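Local coordinates for pilus tip adhesin Cpa (Streptococcus pyogenes, PDB 4C0Z), which forms part of the pilus tip and, through reactive thioester bonds, can attach covalently to molecular targets on the host cell surface, mediating adhesion of the streptococcal pili, at residues G96-Q99 and Q100-R104; L157-S161 and Q162-L166; N169-K172 and R173-P177. All coordinates share one frame; numbering follows the deposited sequence.

Interaction 1: G96-Q99 and Q100-R104; sequences GQLQ and QNILR
Leu98 and Ile102, one turn apart at the start of helix 98-108, form the tight side of this contact. Their side chains lie alongside each other and point the same way, with CG of Leu98 3.8 Å from CD1 of Ile102. Both are buried: Phe84 of helix 81-87 touches both, and helix 123-138 meets them through Tyr137 on Leu98 and Ile134 on Ile102. The backbone beneath is regular, for Ile102 N donates to Leu98 O at 2.9 Å and Leu103 N to Gln99 O at 2.9 Å.

The other flank is polar: Gln97, Gln100 and Arg104 are partly exposed, while Asn101 is buried beneath them. Gln97 has CG between its backbone N and carbonyl carbon (chi1 48°), and from there its extended chain runs toward Arg104. The amide nitrogen NE2 of Gln97 stands 3.1 Å from NH2 of Arg104, but both are donors, so this is proximity without a bond; the two flat groups are steeply turned against each other. NH2 of Arg104 instead donates to OD1 of Asn101 at 2.9 Å. That bond is straight at hydrogen (160°) and OD1 lies near the guanidinium plane, although NH2 sits above the amide plane of Asn101, 47° out of it. A long, weak ion pair with Glu181 adds a second partner for the guanidinium. Gln100 bends at chi2 and brings OE1 to 3.3 Å from CA of Gln97, where this buried oxygen has no hydrogen-bond partner in the model.

Gln97 occupies the N-cap position, and its carbonyl O accepts from Asn101 N at 2.9 Å: the first turn of an amphipathic alpha-helix in the thioester domain.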
loop_
_atom_site.group_PDB
_atom_site.type_symbol
_atom_site.label_atom_id
_atom_site.label_comp_id
_atom_site.label_asym_id
_atom_site.label_seq_id
_atom_site.Cartn_x
_atom_site.Cartn_y
_atom_site.Cartn_z
ATOM N N GLY I 96 5.566 22.186 3.569
ATOM C CA GLY I 96 4.865 22.747 4.723
ATOM C C GLY I 96 3.422 23.180 4.542
ATOM O O GLY I 96 2.842 23.792 5.445
ATOM N N GLN I 97 2.838 22.878 3.379
ATOM C CA GLN I 97 1.442 23.169 3.079
ATOM C C GLN I 97 0.737 21.884 2.604
ATOM O O GLN I 97 0.113 21.849 1.540
ATOM C CB GLN I 97 1.279 24.369 2.129
ATOM C CG GLN I 97 2.154 24.364 0.873
ATOM C CD GLN I 97 1.724 25.408 -0.137
ATOM O OE1 GLN I 97 0.996 26.366 0.171
ATOM N NE2 GLN I 97 2.169 25.243 -1.374
ATOM N N LEU I 98 0.866 20.821 3.417
ATOM C CA LEU I 98 0.286 19.497 3.158
ATOM C C LEU I 98 -1.228 19.620 2.967
ATOM O O LEU I 98 -1.708 19.381 1.862
ATOM C CB LEU I 98 0.661 18.505 4.281
ATOM C CG LEU I 98 0.166 17.052 4.147
ATOM C CD1 LEU I 98 0.883 16.300 3.027
ATOM C CD2 LEU I 98 0.367 16.305 5.435
ATOM N N GLN I 99 -1.945 20.091 4.001
ATOM C CA GLN I 99 -3.386 20.360 4.006
ATOM C C GLN I 99 -3.834 21.098 2.721
ATOM O O GLN I 99 -4.758 20.628 2.050
ATOM C CB GLN I 99 -3.737 21.168 5.277
ATOM C CG GLN I 99 -5.117 21.831 5.309
ATOM C CD GLN I 99 -5.426 22.466 6.649
ATOM O OE1 GLN I 99 -4.591 23.144 7.269
ATOM N NE2 GLN I 99 -6.658 22.300 7.107
ATOM N N GLN I 100 -3.139 22.212 2.369
ATOM C CA GLN I 100 -3.403 23.063 1.193
ATOM C C GLN I 100 -3.210 22.325 -0.118
ATOM O O GLN I 100 -4.035 22.462 -1.024
ATOM C CB GLN I 100 -2.564 24.357 1.224
ATOM C CG GLN I 100 -2.982 25.321 2.329
ATOM C CD GLN I 100 -2.250 25.138 3.645
ATOM O OE1 GLN I 100 -1.634 24.104 3.931
ATOM N NE2 GLN I 100 -2.316 26.155 4.490
ATOM N N ASN I 101 -2.146 21.511 -0.197
ATOM C CA ASN I 101 -1.847 20.696 -1.368
ATOM C C ASN I 101 -2.921 19.650 -1.607
ATOM O O ASN I 101 -3.371 19.485 -2.741
ATOM C CB ASN I 101 -0.461 20.068 -1.261
ATOM C CG ASN I 101 0.636 21.061 -1.533
ATOM O OD1 ASN I 101 0.506 21.972 -2.358
ATOM N ND2 ASN I 101 1.737 20.920 -0.831
ATOM N N ILE I 102 -3.365 18.985 -0.529
ATOM C CA ILE I 102 -4.402 17.966 -0.575
ATOM C C ILE I 102 -5.722 18.599 -1.023
ATOM O O ILE I 102 -6.352 18.088 -1.957
ATOM C CB ILE I 102 -4.473 17.159 0.757
ATOM C CG1 ILE I 102 -3.264 16.186 0.852
ATOM C CG2 ILE I 102 -5.799 16.389 0.885
ATOM C CD1 ILE I 102 -2.849 15.808 2.225
ATOM N N LEU I 103 -6.091 19.739 -0.410
ATOM C CA LEU I 103 -7.298 20.507 -0.755
ATOM C C LEU I 103 -7.305 20.904 -2.227
ATOM O O LEU I 103 -8.346 20.771 -2.883
ATOM C CB LEU I 103 -7.443 21.752 0.116
ATOM C CG LEU I 103 -8.526 21.738 1.207
ATOM C CD1 LEU I 103 -8.699 23.114 1.797
ATOM C CD2 LEU I 103 -9.870 21.253 0.685
ATOM N N ARG I 104 -6.141 21.372 -2.751
ATOM C CA ARG I 104 -5.991 21.744 -4.165
ATOM C C ARG I 104 -6.241 20.554 -5.096
ATOM O O ARG I 104 -6.880 20.723 -6.136
ATOM C CB ARG I 104 -4.619 22.360 -4.454
ATOM C CG ARG I 104 -4.620 23.862 -4.368
ATOM C CD ARG I 104 -3.333 24.488 -4.875
ATOM N NE ARG I 104 -2.194 24.191 -4.004
ATOM C CZ ARG I 104 -1.838 24.921 -2.949
ATOM N NH1 ARG I 104 -2.538 25.995 -2.608
ATOM N NH2 ARG I 104 -0.786 24.575 -2.223
#

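Interaction 2: L157-S161 and Q162-L166; sequences LKLDS and QQLQL
Asp160 meets Gln163 through a side-chain-to-backbone hydrogen bond at the start of helix 161-174. OD1 of Asp160 accepts from Gln163 N at 2.9 Å, nearly straight at hydrogen (169°), and the donor lies close to the line of the carboxylate C-O bond. The torsion explains the reach: with chi1 at 58°, CG of Asp160 sits between the backbone N and the carbonyl carbon, which turns the carboxylate toward Gln163 N. OD1 is also 3.4 Å from CB of Gln162, so it rests against the side chain of one residue while bonding the backbone of the next.

Backbone hydrogen bonds continue the turn. Leu164 N donates to Asp160 O at 3.0 Å, and Gln165 N reaches Ser161 O at 3.0 Å. Asp160 therefore holds the new helix through both its carboxylate and its carbonyl.

Among the side-chain amides, Gln163 NE2 gives a weak bond to Gln162 OE1 at 3.4 Å. The stronger partners of the Gln163 amide come from the loop before helix 123-138 and from its first turn: NE2 donates to the carbonyl of Gly120, and OE1 accepts from Asp122 N and Asn125 ND2. Nonpolar contact is slight, with CD1 of Leu159 4.2 Å from CD1 of Leu164; Leu159 also touches Asn125 of helix 123-138.

The chemistry is that of an aspartate N-cap. A carboxylate placed at the amino end of a helix occupies an N-H that has no acceptor in a preceding turn, and its negative charge probably interacts favourably with the helix dipole.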
loop_
_atom_site.group_PDB
_atom_site.type_symbol
_atom_site.label_atom_id
_atom_site.label_comp_id
_atom_site.label_asym_id
_atom_site.label_seq_id
_atom_site.Cartn_x
_atom_site.Cartn_y
_atom_site.Cartn_z
ATOM N N LEU I 157 -5.728 -2.830 -16.311
ATOM C CA LEU I 157 -7.020 -2.233 -16.683
ATOM C C LEU I 157 -7.209 -2.137 -18.197
ATOM O O LEU I 157 -8.299 -1.767 -18.652
ATOM C CB LEU I 157 -7.193 -0.836 -16.036
ATOM C CG LEU I 157 -7.027 -0.735 -14.507
ATOM C CD1 LEU I 157 -6.707 0.667 -14.084
ATOM C CD2 LEU I 157 -8.247 -1.226 -13.775
ATOM N N LYS I 158 -6.151 -2.471 -18.974
ATOM C CA LYS I 158 -6.114 -2.397 -20.455
ATOM C C LYS I 158 -6.571 -1.009 -20.940
ATOM O O LYS I 158 -7.591 -0.867 -21.626
ATOM C CB LYS I 158 -6.857 -3.573 -21.125
ATOM C CG LYS I 158 -6.279 -4.940 -20.747
ATOM C CD LYS I 158 -6.234 -5.901 -21.930
ATOM C CE LYS I 158 -5.281 -7.052 -21.714
ATOM N NZ LYS I 158 -3.854 -6.635 -21.818
ATOM N N LEU I 159 -5.832 0.022 -20.493
ATOM C CA LEU I 159 -6.093 1.427 -20.819
ATOM C C LEU I 159 -5.611 1.712 -22.229
ATOM O O LEU I 159 -4.493 1.323 -22.585
ATOM C CB LEU I 159 -5.358 2.379 -19.838
ATOM C CG LEU I 159 -5.557 2.198 -18.327
ATOM C CD1 LEU I 159 -4.542 3.016 -17.545
ATOM C CD2 LEU I 159 -6.972 2.553 -17.903
ATOM N N ASP I 160 -6.440 2.406 -23.028
ATOM C CA ASP I 160 -6.052 2.811 -24.384
ATOM C C ASP I 160 -5.083 3.999 -24.298
ATOM O O ASP I 160 -5.016 4.654 -23.250
ATOM C CB ASP I 160 -7.275 3.121 -25.282
ATOM C CG ASP I 160 -8.212 4.208 -24.789
ATOM O OD1 ASP I 160 -7.760 5.356 -24.631
ATOM O OD2 ASP I 160 -9.418 3.924 -24.629
ATOM N N SER I 161 -4.326 4.254 -25.379
ATOM C CA SER I 161 -3.338 5.334 -25.466
ATOM C C SER I 161 -3.895 6.729 -25.137
ATOM O O SER I 161 -3.196 7.519 -24.494
ATOM C CB SER I 161 -2.666 5.332 -26.835
ATOM O OG SER I 161 -3.610 5.513 -27.879
ATOM N N GLN I 162 -5.148 7.018 -25.565
ATOM C CA GLN I 162 -5.853 8.282 -25.327
ATOM C C GLN I 162 -6.064 8.514 -23.817
ATOM O O GLN I 162 -5.654 9.559 -23.307
ATOM C CB GLN I 162 -7.180 8.315 -26.126
ATOM C CG GLN I 162 -8.088 9.536 -25.881
ATOM C CD GLN I 162 -9.336 9.247 -25.054
ATOM O OE1 GLN I 162 -9.736 8.093 -24.808
ATOM N NE2 GLN I 162 -10.003 10.307 -24.621
ATOM N N GLN I 163 -6.661 7.522 -23.105
ATOM C CA GLN I 163 -6.902 7.598 -21.664
ATOM C C GLN I 163 -5.589 7.682 -20.897
ATOM O O GLN I 163 -5.454 8.539 -20.027
ATOM C CB GLN I 163 -7.748 6.407 -21.166
ATOM C CG GLN I 163 -9.237 6.516 -21.473
ATOM C CD GLN I 163 -9.893 7.686 -20.774
ATOM O OE1 GLN I 163 -10.036 7.720 -19.543
ATOM N NE2 GLN I 163 -10.310 8.668 -21.557
ATOM N N LEU I 164 -4.616 6.819 -21.246
ATOM C CA LEU I 164 -3.299 6.775 -20.607
ATOM C C LEU I 164 -2.552 8.115 -20.689
ATOM O O LEU I 164 -2.027 8.567 -19.668
ATOM C CB LEU I 164 -2.450 5.614 -21.161
ATOM C CG LEU I 164 -1.059 5.389 -20.532
ATOM C CD1 LEU I 164 -1.153 5.003 -19.035
ATOM C CD2 LEU I 164 -0.291 4.346 -21.304
ATOM N N GLN I 165 -2.539 8.765 -21.877
ATOM C CA GLN I 165 -1.880 10.059 -22.053
ATOM C C GLN I 165 -2.554 11.161 -21.227
ATOM O O GLN I 165 -1.845 11.939 -20.587
ATOM C CB GLN I 165 -1.774 10.434 -23.551
ATOM C CG GLN I 165 -0.940 11.672 -23.900
ATOM C CD GLN I 165 0.316 11.866 -23.084
ATOM O OE1 GLN I 165 1.229 11.024 -23.042
ATOM N NE2 GLN I 165 0.392 13.017 -22.441
ATOM N N LEU I 166 -3.909 11.203 -21.212
ATOM C CA LEU I 166 -4.677 12.181 -20.431
ATOM C C LEU I 166 -4.416 12.003 -18.933
ATOM O O LEU I 166 -4.238 12.996 -18.222
ATOM C CB LEU I 166 -6.185 12.061 -20.713
ATOM C CG LEU I 166 -6.711 12.561 -22.066
ATOM C CD1 LEU I 166 -8.168 12.201 -22.228
ATOM C CD2 LEU I 166 -6.537 14.066 -22.228
#

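Interaction 3: N169-K172 and R173-P177; sequences NALK and RLINP
Arg173 packs against Asn169 near the carboxyl end of helix 161-174, and with Lys172 and Leu171 it has much of the surface buried in this contact. The first carbons of Arg173, CB to CD, pack on the preceding turn. Its CG, placed beside the backbone N and opposite the carbonyl carbon by a chi1 of -68°, comes to 3.4 Å from Asn169 O, the same oxygen that accepts from Arg173 N at 3.1 Å. The aliphatic part of the chain thus lies against the carbonyl that its own backbone uses, and CD comes within 4.2 Å of OD1 of Asn169. Beyond CD the chain bends at chi3 and its charged end leads away from this turn; NE makes a salt bridge with Glu179 in helix 177-181.

The side chain of Lys172 touches through CB, 3.1 Å from Arg173 N, and the rest of it extends away. Its carbonyl O meets CB of Asn176 at 3.5 Å. Asn176 N does not continue the regular pattern and instead makes a weak bond of 3.4 Å to Arg173 O, consistent with the helix giving way to a turn.

Leu171 serves the inner side. Ile175 N donates to Leu171 O at 3.1 Å, and CD1 of Leu171 meets CG2 of Ile175 at 4.2 Å, a modest nonpolar contact. CG1 of Ile175 also packs on Leu171 O.

Helix 123-138 lines the inner face, where Asn132 touches Leu171 and Ala133 touches both Leu174 and Ile175. Leu174 also reaches Asn108 of helix 98-108. Past the turn, with Asn176 at the N-cap position of helix 177-181, Pro177 packs on Tyr137 and Asn101, placing helix 177-181 against helices 123-138 and 98-108.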
loop_
_atom_site.group_PDB
_atom_site.type_symbol
_atom_site.label_atom_id
_atom_site.label_comp_id
_atom_site.label_asym_id
_atom_site.label_seq_id
_atom_site.Cartn_x
_atom_site.Cartn_y
_atom_site.Cartn_z
ATOM N N ASN I 169 -0.790 13.229 -17.933
ATOM C CA ASN I 169 -0.741 14.689 -17.960
ATOM C C ASN I 169 -1.482 15.299 -16.771
ATOM O O ASN I 169 -0.986 16.265 -16.177
ATOM C CB ASN I 169 -1.283 15.237 -19.285
ATOM C CG ASN I 169 -0.491 16.399 -19.831
ATOM O OD1 ASN I 169 -0.084 17.316 -19.102
ATOM N ND2 ASN I 169 -0.175 16.339 -21.120
ATOM N N ALA I 170 -2.653 14.725 -16.414
ATOM C CA ALA I 170 -3.461 15.195 -15.289
ATOM C C ALA I 170 -2.749 14.974 -13.952
ATOM O O ALA I 170 -2.814 15.854 -13.096
ATOM C CB ALA I 170 -4.823 14.529 -15.293
ATOM N N LEU I 171 -2.019 13.841 -13.798
ATOM C CA LEU I 171 -1.231 13.535 -12.595
ATOM C C LEU I 171 -0.103 14.551 -12.428
ATOM O O LEU I 171 0.085 15.073 -11.324
ATOM C CB LEU I 171 -0.678 12.094 -12.629
ATOM C CG LEU I 171 0.177 11.656 -11.419
ATOM C CD1 LEU I 171 -0.654 11.554 -10.131
ATOM C CD2 LEU I 171 0.900 10.348 -11.712
ATOM N N LYS I 172 0.611 14.850 -13.540
ATOM C CA LYS I 172 1.707 15.816 -13.615
ATOM C C LYS I 172 1.256 17.188 -13.106
ATOM O O LYS I 172 1.954 17.812 -12.297
ATOM C CB LYS I 172 2.221 15.926 -15.069
ATOM C CG LYS I 172 3.534 16.687 -15.205
ATOM C CD LYS I 172 3.874 17.005 -16.648
ATOM C CE LYS I 172 5.277 17.551 -16.811
ATOM N NZ LYS I 172 5.433 18.914 -16.236
ATOM N N ARG I 173 0.082 17.639 -13.574
ATOM C CA ARG I 173 -0.489 18.927 -13.201
ATOM C C ARG I 173 -0.941 18.971 -11.740
ATOM O O ARG I 173 -0.658 19.958 -11.068
ATOM C CB ARG I 173 -1.622 19.326 -14.161
ATOM C CG ARG I 173 -1.135 19.636 -15.581
ATOM C CD ARG I 173 -2.287 19.834 -16.542
ATOM N NE ARG I 173 -2.906 21.156 -16.399
ATOM C CZ ARG I 173 -4.029 21.529 -17.005
ATOM N NH1 ARG I 173 -4.673 20.685 -17.805
ATOM N NH2 ARG I 173 -4.521 22.747 -16.813
ATOM N N LEU I 174 -1.596 17.899 -11.243
ATOM C CA LEU I 174 -2.092 17.810 -9.860
ATOM C C LEU I 174 -1.004 17.828 -8.772
ATOM O O LEU I 174 -1.246 18.362 -7.686
ATOM C CB LEU I 174 -2.980 16.561 -9.655
ATOM C CG LEU I 174 -4.354 16.548 -10.309
ATOM C CD1 LEU I 174 -5.022 15.198 -10.124
ATOM C CD2 LEU I 174 -5.248 17.651 -9.765
ATOM N N ILE I 175 0.162 17.217 -9.036
ATOM C CA ILE I 175 1.237 17.128 -8.039
ATOM C C ILE I 175 2.228 18.300 -8.114
ATOM O O ILE I 175 3.187 18.328 -7.338
ATOM C CB ILE I 175 1.962 15.746 -8.061
ATOM C CG1 ILE I 175 2.738 15.515 -9.385
ATOM C CG2 ILE I 175 0.981 14.602 -7.742
ATOM C CD1 ILE I 175 3.833 14.503 -9.309
ATOM N N ASN I 176 1.998 19.261 -9.037
ATOM C CA ASN I 176 2.836 20.450 -9.192
ATOM C C ASN I 176 2.086 21.671 -8.618
ATOM O O ASN I 176 1.171 22.170 -9.278
ATOM C CB ASN I 176 3.214 20.657 -10.669
ATOM C CG ASN I 176 4.109 21.843 -10.962
ATOM O OD1 ASN I 176 4.629 22.531 -10.069
ATOM N ND2 ASN I 176 4.325 22.093 -12.245
ATOM N N PRO I 177 2.441 22.157 -7.396
ATOM C CA PRO I 177 1.706 23.295 -6.815
ATOM C C PRO I 177 1.733 24.564 -7.657
ATOM O O PRO I 177 0.704 25.229 -7.749
ATOM C CB PRO I 177 2.359 23.492 -5.441
ATOM C CG PRO I 177 3.058 22.222 -5.152
ATOM C CD PRO I 177 3.494 21.682 -6.476
#

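Along the chain the three contacts come one after another, all within the thioester domain. Interactions 2 and 3 share helix 161-174, one at its beginning and one at its end, with centres about 17 Å apart. Interaction 1 belongs to helix 98-108; its centre lies about 14 Å from that of interaction 3, and the two touch where OD1 of Asn101 comes to 3.8 Å from CG of Pro177. Interactions 1 and 2 are separate, about 15 Å between nearest atoms. Helix 123-138 borders all three. Together they define helix boundaries in the helical part packed with the antiparallel barrel, whose strand 51-56 carries Cys55 of the thioester.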